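Long-range contacts in BH1974 protein (Bacillus halodurans, PDB 3ON5), which probably acts as an XdhC-like accessory protein in the maturation of xanthine dehydrogenase or a related molybdenum enzyme: residues P198-I203 and D263-I268; G222-V227 and A243-V248; L288-I293 and S315-S320. All blocks are in the same frame, centred on the assembly; numbering follows the deposited sequence.

Interaction 1: residues P198-I203 and D263-I268; sequences PKERLI and DDFVLI
Two parallel strands at the middle of a Rossmann-type sheet, 200-203 and 265-268, pair Leu202 with Phe265 and Ile203 with Val266. Phe265 N donates to Arg201 O, Phe265 O accepts from Ile203 N at 2.8 Å, and Ile203 O in turn receives Leu267 N. Just before the paired residues, a salt bridge ties the segments again. Arg201 grips Asp264 side-on, with NE 2.9 Å from OD1 and NH2 3.1 Å from OD2. Both oxygens are met on their syn sides but from outside the carboxylate plane, NE standing 31° out of it, while they lie close to the guanidinium plane; the two flat groups are thus turned 41° against each other. Bends at chi2 and chi3 bring the arginine head round to the carboxylate. OD2 also accepts from the backbone N of Arg261, which helps set the rotation of the carboxylate. Strands 200-205 and 265-268 are the central pair of the sheet, from which the two halves of a Rossmann fold spread in opposite directions. On the face of Leu202 and Phe265, Leu202 CD1 packs 3.7 Å from Phe265 CB and 4.1 Å from Leu267 CD2, with Leu337 and Ile333 of helix 326-343 laid over this group. The Phe265 ring turns its edge to Arg201 O and to Glu200 OE1. On the other face, Ile203 CD1 rests against the Asp264 carboxylate, near Phe258.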
# COMPACT_ATOMS: atom_id res chain seq x y z
N PRO A 198 -8.60 -31.81 -11.07
CA PRO A 198 -8.57 -31.36 -9.67
C PRO A 198 -7.13 -31.38 -9.12
O PRO A 198 -6.21 -31.90 -9.76
CB PRO A 198 -9.48 -32.37 -8.94
CG PRO A 198 -10.07 -33.25 -10.02
CD PRO A 198 -9.13 -33.19 -11.17
N LYS A 199 -6.93 -30.80 -7.95
CA LYS A 199 -5.62 -30.75 -7.31
C LYS A 199 -5.02 -32.15 -7.03
O LYS A 199 -5.74 -33.08 -6.66
CB LYS A 199 -5.70 -29.97 -5.98
CG LYS A 199 -5.78 -28.48 -6.14
CD LYS A 199 -5.77 -27.82 -4.79
CE LYS A 199 -5.67 -26.32 -4.90
NZ LYS A 199 -5.64 -25.70 -3.55
N GLU A 200 -3.72 -32.26 -7.16
CA GLU A 200 -2.96 -33.44 -6.79
C GLU A 200 -3.01 -33.55 -5.28
O GLU A 200 -2.97 -32.53 -4.59
CB GLU A 200 -1.52 -33.37 -7.31
CG GLU A 200 -1.38 -33.34 -8.84
CD GLU A 200 -1.90 -34.53 -9.63
OE1 GLU A 200 -2.15 -35.60 -9.03
OE2 GLU A 200 -2.01 -34.40 -10.87
N ARG A 201 -3.18 -34.77 -4.76
CA ARG A 201 -3.29 -34.96 -3.32
C ARG A 201 -1.99 -35.39 -2.71
O ARG A 201 -1.28 -36.21 -3.28
CB ARG A 201 -4.36 -35.99 -3.02
CG ARG A 201 -5.69 -35.38 -2.67
CD ARG A 201 -6.85 -36.23 -3.11
NE ARG A 201 -6.82 -37.62 -2.65
CZ ARG A 201 -7.60 -38.09 -1.69
NH1 ARG A 201 -8.45 -37.29 -1.05
NH2 ARG A 201 -7.57 -39.39 -1.37
N LEU A 202 -1.66 -34.79 -1.56
CA LEU A 202 -0.48 -35.10 -0.76
C LEU A 202 -0.94 -35.48 0.62
O LEU A 202 -1.44 -34.62 1.37
CB LEU A 202 0.51 -33.94 -0.73
CG LEU A 202 1.78 -34.16 0.08
CD1 LEU A 202 2.68 -35.18 -0.58
CD2 LEU A 202 2.52 -32.86 0.29
N ILE A 203 -0.83 -36.78 0.93
CA ILE A 203 -1.27 -37.38 2.19
C ILE A 203 -0.04 -37.50 3.08
O ILE A 203 0.86 -38.29 2.79
CB ILE A 203 -2.00 -38.72 1.94
CG1 ILE A 203 -3.09 -38.55 0.85
CG2 ILE A 203 -2.58 -39.30 3.26
CD1 ILE A 203 -3.73 -39.76 0.32
N ASP A 263 -3.25 -42.29 -7.82
CA ASP A 263 -2.67 -41.04 -8.31
C ASP A 263 -2.25 -40.11 -7.14
O ASP A 263 -1.75 -38.99 -7.39
CB ASP A 263 -3.65 -40.32 -9.27
CG ASP A 263 -5.02 -39.95 -8.71
OD1 ASP A 263 -5.66 -40.82 -8.07
OD2 ASP A 263 -5.50 -38.82 -9.01
N ASP A 264 -2.40 -40.57 -5.88
CA ASP A 264 -2.04 -39.80 -4.69
C ASP A 264 -0.53 -39.91 -4.38
O ASP A 264 0.15 -40.85 -4.83
CB ASP A 264 -2.86 -40.26 -3.46
CG ASP A 264 -4.34 -39.93 -3.46
OD1 ASP A 264 -4.73 -38.93 -4.11
OD2 ASP A 264 -5.10 -40.61 -2.75
N PHE A 265 -0.03 -38.93 -3.59
CA PHE A 265 1.34 -38.80 -3.09
C PHE A 265 1.33 -39.00 -1.58
O PHE A 265 0.61 -38.30 -0.86
CB PHE A 265 1.94 -37.42 -3.46
CG PHE A 265 2.07 -37.16 -4.94
CD1 PHE A 265 0.98 -36.71 -5.68
CD2 PHE A 265 3.28 -37.33 -5.59
CE1 PHE A 265 1.08 -36.50 -7.06
CE2 PHE A 265 3.39 -37.11 -6.97
CZ PHE A 265 2.29 -36.70 -7.70
N VAL A 266 2.12 -39.96 -1.09
CA VAL A 266 2.16 -40.25 0.34
C VAL A 266 3.53 -39.84 0.88
O VAL A 266 4.57 -40.06 0.24
CB VAL A 266 1.83 -41.72 0.67
CG1 VAL A 266 1.94 -41.99 2.17
CG2 VAL A 266 0.43 -42.09 0.17
N LEU A 267 3.50 -39.25 2.09
CA LEU A 267 4.67 -38.79 2.82
C LEU A 267 4.57 -39.28 4.26
O LEU A 267 3.68 -38.86 5.00
CB LEU A 267 4.69 -37.27 2.71
CG LEU A 267 6.01 -36.53 2.67
CD1 LEU A 267 7.02 -37.17 1.73
CD2 LEU A 267 5.75 -35.19 2.18
N ILE A 268 5.43 -40.25 4.62
CA ILE A 268 5.50 -40.92 5.92
C ILE A 268 6.57 -40.22 6.76
O ILE A 268 7.76 -40.38 6.50
CB ILE A 268 5.79 -42.45 5.74
CG1 ILE A 268 4.90 -43.10 4.67
CG2 ILE A 268 5.69 -43.18 7.06
CD1 ILE A 268 5.20 -44.60 4.40

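Interaction 2: residues G222-V227 and A243-V248; sequences GFYTVV and ADEIIV
Tyr224 meets the two consecutive acids Asp244 and Glu245 in different ways, one over its ring and the other at its edge. Asp244 CB sits 3.6 Å from the ring centroid, a CH-pi contact over the face, and the carboxylate beyond it stacks on the ring with the planes 17° apart. Having CG anti to the backbone N (chi1 -176°) swings the ring across to segment 243-248, where OH donates to Glu245 OE2 at 2.7 Å. That oxygen is met on its anti side, at the ring's edge, and the glutamate chain runs extended beyond CG to get there. Asp244 OD2 takes two bonds from Thr225, one from N at 2.8 Å and one from OG1 at 3.2 Å, arriving from opposite faces of the carboxylate plane. The threonine hydroxyl can share this oxygen because chi1 of 52° places it between the backbone N and the carbonyl carbon. These groups flank the start of strand 245-248, the outermost strand of the parallel Rossmann sheet within the chain, which is reached from strand 223-229 by a connection without a helix. Thr225 O accepts both Asp244 N and Glu245 N, after which Val227 N bonds to Glu245 O and Val227 O to Ile247 N. Val226 CG1 packs 3.9 Å from Ile247 CD1 beside Phe258, while Val227 CG2 touches Ala243 CB next to Val215 of helix 211-221.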
# COMPACT_ATOMS: atom_id res chain seq x y z
N GLY A 222 0.34 -25.97 -5.08
CA GLY A 222 -0.92 -26.47 -5.64
C GLY A 222 -1.44 -27.84 -5.25
O GLY A 222 -2.33 -28.37 -5.92
N PHE A 223 -0.91 -28.40 -4.16
CA PHE A 223 -1.38 -29.69 -3.68
C PHE A 223 -2.54 -29.58 -2.73
O PHE A 223 -2.63 -28.64 -1.93
CB PHE A 223 -0.27 -30.44 -2.96
CG PHE A 223 0.80 -31.03 -3.84
CD1 PHE A 223 0.63 -32.28 -4.42
CD2 PHE A 223 2.01 -30.38 -4.01
CE1 PHE A 223 1.64 -32.84 -5.21
CE2 PHE A 223 3.01 -30.94 -4.80
CZ PHE A 223 2.82 -32.16 -5.40
N TYR A 224 -3.42 -30.59 -2.79
CA TYR A 224 -4.48 -30.80 -1.80
C TYR A 224 -3.79 -31.52 -0.65
O TYR A 224 -3.23 -32.59 -0.89
CB TYR A 224 -5.68 -31.55 -2.39
CG TYR A 224 -6.84 -31.69 -1.43
CD1 TYR A 224 -7.85 -30.74 -1.38
CD2 TYR A 224 -6.96 -32.81 -0.60
CE1 TYR A 224 -8.95 -30.89 -0.54
CE2 TYR A 224 -8.04 -32.96 0.27
CZ TYR A 224 -9.03 -32.00 0.29
OH TYR A 224 -10.10 -32.15 1.12
N THR A 225 -3.70 -30.90 0.52
CA THR A 225 -2.94 -31.48 1.62
C THR A 225 -3.86 -32.06 2.70
O THR A 225 -4.80 -31.40 3.17
CB THR A 225 -1.97 -30.47 2.24
OG1 THR A 225 -2.70 -29.28 2.55
CG2 THR A 225 -0.80 -30.11 1.30
N VAL A 226 -3.56 -33.32 3.08
CA VAL A 226 -4.20 -34.08 4.15
C VAL A 226 -3.11 -34.40 5.18
O VAL A 226 -2.09 -35.02 4.83
CB VAL A 226 -4.99 -35.36 3.68
CG1 VAL A 226 -5.50 -36.18 4.87
CG2 VAL A 226 -6.13 -34.99 2.75
N VAL A 227 -3.30 -33.94 6.41
CA VAL A 227 -2.41 -34.19 7.55
C VAL A 227 -3.12 -35.12 8.48
O VAL A 227 -4.26 -34.84 8.86
CB VAL A 227 -1.97 -32.90 8.28
CG1 VAL A 227 -1.07 -33.23 9.48
CG2 VAL A 227 -1.28 -31.93 7.34
N ALA A 243 -3.56 -26.60 5.41
CA ALA A 243 -4.00 -27.98 5.24
C ALA A 243 -5.47 -28.00 4.93
O ALA A 243 -6.25 -27.30 5.58
CB ALA A 243 -3.70 -28.82 6.47
N ASP A 244 -5.85 -28.78 3.92
CA ASP A 244 -7.23 -28.94 3.48
C ASP A 244 -7.99 -29.84 4.46
O ASP A 244 -9.14 -29.57 4.78
CB ASP A 244 -7.26 -29.50 2.07
CG ASP A 244 -6.59 -28.56 1.08
OD1 ASP A 244 -7.28 -27.64 0.59
OD2 ASP A 244 -5.36 -28.70 0.86
N GLU A 245 -7.32 -30.87 4.98
CA GLU A 245 -7.86 -31.79 5.98
C GLU A 245 -6.83 -32.11 7.02
O GLU A 245 -5.67 -32.33 6.69
CB GLU A 245 -8.37 -33.11 5.35
CG GLU A 245 -9.55 -32.98 4.41
CD GLU A 245 -10.03 -34.30 3.83
OE1 GLU A 245 -10.42 -35.19 4.63
OE2 GLU A 245 -10.06 -34.44 2.59
N ILE A 246 -7.25 -32.13 8.28
CA ILE A 246 -6.46 -32.55 9.43
C ILE A 246 -7.28 -33.68 10.07
O ILE A 246 -8.36 -33.40 10.58
CB ILE A 246 -6.08 -31.39 10.42
CG1 ILE A 246 -5.51 -30.14 9.71
CG2 ILE A 246 -5.14 -31.90 11.53
CD1 ILE A 246 -5.39 -28.92 10.61
N ILE A 247 -6.83 -34.95 9.97
CA ILE A 247 -7.60 -36.08 10.52
C ILE A 247 -6.84 -36.71 11.72
O ILE A 247 -5.77 -37.30 11.54
CB ILE A 247 -7.90 -37.11 9.40
CG1 ILE A 247 -8.76 -36.42 8.30
CG2 ILE A 247 -8.58 -38.36 9.96
CD1 ILE A 247 -8.75 -37.06 6.91
N VAL A 248 -7.41 -36.58 12.94
CA VAL A 248 -6.78 -37.10 14.17
C VAL A 248 -7.25 -38.56 14.37
O VAL A 248 -8.39 -38.81 14.71
CB VAL A 248 -7.04 -36.23 15.43
CG1 VAL A 248 -6.23 -36.72 16.61
CG2 VAL A 248 -6.71 -34.77 15.18

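Interaction 3: residues L288-I293 and S315-S320; sequences LRYIGI and SPVGLS
Val317 points into the contact and sets its CG2 methyl against Gly292 CA, 3.7 Å away, and against the phenol end of Tyr290, 4.2 Å from CZ. The valine and tyrosine side chains cross at about a right angle. A trans first torsion (chi1 174°) leans the Tyr290 ring forward along the strand toward Gly292. At the end of the strand, Ser315 OG is hydrogen-bonded with Thr300 OG1 and also lies 3.2 Å from Ile293 O; which of the two takes its proton is not settled. One shell further out, Gln336 of helix 326-343 joins the two segments: its OE1 bonds to the Tyr290 hydroxyl and to Gly318 N. The Tyr290 ring also meets the ring of Tyr314 and packs on Leu337 and Leu340. The peptide bond before Pro316 is cis, part of the path by which the chain leaves strand 313-314 and turns across the end of strand 290-293 in the Rossmann sheet. Beyond the turn, Leu319 reaches Ala335 and Gln339 of the same helix, and it packs on Ile321 of the second subunit. Direct contact between the segments is therefore mostly apolar, centred on one valine, whereas the polar ends of Tyr290 and Ser315 find partners in neighbouring elements, so the loop is tied to helix 326-343, through Gln336, as well as to the strand it crosses.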
# COMPACT_ATOMS: atom_id res chain seq x y z
N LEU A 288 0.85 -46.94 -6.17
CA LEU A 288 0.91 -45.53 -5.76
C LEU A 288 1.87 -44.72 -6.61
O LEU A 288 2.91 -45.23 -7.04
CB LEU A 288 1.30 -45.36 -4.28
CG LEU A 288 0.16 -45.21 -3.29
CD1 LEU A 288 0.59 -45.68 -1.93
CD2 LEU A 288 -0.34 -43.79 -3.24
N ARG A 289 1.50 -43.46 -6.82
CA ARG A 289 2.27 -42.47 -7.57
C ARG A 289 3.62 -42.23 -6.89
O ARG A 289 4.66 -42.23 -7.57
CB ARG A 289 1.44 -41.17 -7.64
CG ARG A 289 2.01 -40.05 -8.48
CD ARG A 289 1.80 -40.22 -9.97
NE ARG A 289 2.25 -39.04 -10.72
CZ ARG A 289 1.49 -37.99 -10.97
NH1 ARG A 289 0.23 -37.94 -10.54
NH2 ARG A 289 1.98 -36.96 -11.66
N TYR A 290 3.60 -42.08 -5.55
CA TYR A 290 4.77 -41.74 -4.74
C TYR A 290 4.63 -42.13 -3.26
O TYR A 290 3.57 -41.88 -2.68
CB TYR A 290 4.92 -40.21 -4.84
CG TYR A 290 5.98 -39.58 -3.99
CD1 TYR A 290 7.28 -39.44 -4.45
CD2 TYR A 290 5.68 -39.04 -2.74
CE1 TYR A 290 8.26 -38.82 -3.68
CE2 TYR A 290 6.65 -38.45 -1.95
CZ TYR A 290 7.94 -38.33 -2.43
OH TYR A 290 8.91 -37.72 -1.68
N ILE A 291 5.72 -42.68 -2.64
CA ILE A 291 5.84 -42.99 -1.20
C ILE A 291 7.20 -42.47 -0.75
O ILE A 291 8.23 -42.95 -1.20
CB ILE A 291 5.64 -44.47 -0.77
CG1 ILE A 291 4.32 -45.07 -1.29
CG2 ILE A 291 5.76 -44.62 0.77
CD1 ILE A 291 4.26 -46.59 -1.15
N GLY A 292 7.17 -41.45 0.09
CA GLY A 292 8.39 -40.85 0.61
C GLY A 292 8.46 -41.07 2.10
O GLY A 292 7.49 -40.79 2.81
N ILE A 293 9.60 -41.63 2.58
CA ILE A 293 9.75 -41.89 4.01
C ILE A 293 10.96 -41.11 4.52
O ILE A 293 12.07 -41.26 4.01
CB ILE A 293 9.87 -43.40 4.36
CG1 ILE A 293 8.84 -44.24 3.59
CG2 ILE A 293 9.76 -43.62 5.89
CD1 ILE A 293 9.00 -45.70 3.79
N SER A 315 13.42 -43.03 -0.43
CA SER A 315 14.08 -42.93 0.87
C SER A 315 15.58 -42.93 0.63
O SER A 315 16.08 -43.86 -0.01
CB SER A 315 13.64 -44.03 1.83
OG SER A 315 13.97 -43.68 3.17
N PRO A 316 16.30 -41.84 1.01
CA PRO A 316 15.83 -40.66 1.78
C PRO A 316 14.91 -39.79 0.92
O PRO A 316 15.00 -39.77 -0.31
CB PRO A 316 17.14 -39.94 2.16
CG PRO A 316 18.22 -40.95 1.96
CD PRO A 316 17.76 -41.76 0.79
N VAL A 317 13.98 -39.13 1.59
CA VAL A 317 12.99 -38.37 0.87
C VAL A 317 13.62 -37.02 0.39
O VAL A 317 14.57 -36.52 1.00
CB VAL A 317 11.72 -38.20 1.74
CG1 VAL A 317 11.93 -37.22 2.89
CG2 VAL A 317 10.52 -37.82 0.89
N GLY A 318 13.12 -36.52 -0.75
CA GLY A 318 13.56 -35.29 -1.37
C GLY A 318 14.84 -35.39 -2.18
O GLY A 318 15.57 -36.39 -2.10
N LEU A 319 15.13 -34.32 -2.95
CA LEU A 319 16.35 -34.22 -3.76
C LEU A 319 17.57 -34.10 -2.84
O LEU A 319 17.44 -33.58 -1.72
CB LEU A 319 16.28 -33.03 -4.72
CG LEU A 319 15.10 -32.97 -5.69
CD1 LEU A 319 15.27 -31.83 -6.64
CD2 LEU A 319 14.95 -34.27 -6.47
N SER A 320 18.73 -34.62 -3.27
CA SER A 320 19.84 -34.54 -2.33
C SER A 320 20.54 -33.21 -2.52
O SER A 320 21.36 -33.04 -3.43
CB SER A 320 20.80 -35.72 -2.47
OG SER A 320 21.59 -35.75 -1.29

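How the interactions relate
All three contacts belong to one parallel sheet and can be read across it. Interactions 1 and 2 have centres 9 Å apart and share the seam between strands 200-205 and 223-229, where Glu200 O is 2.7 Å from Tyr224 N and Leu202 N 2.8 Å from Tyr224 O. Interactions 1 and 3 lie 12 Å apart, centre to centre, joined through Val266 N and Tyr290 O at 2.9 Å and Ile268 N and Gly292 O at 2.8 Å. Interactions 2 and 3 do not touch; their nearest atoms are about 8 Å apart. In sequence, interaction 2 falls between the two segments of interaction 1, and interaction 3 follows both. Helix 326-343 reaches side chains of all three.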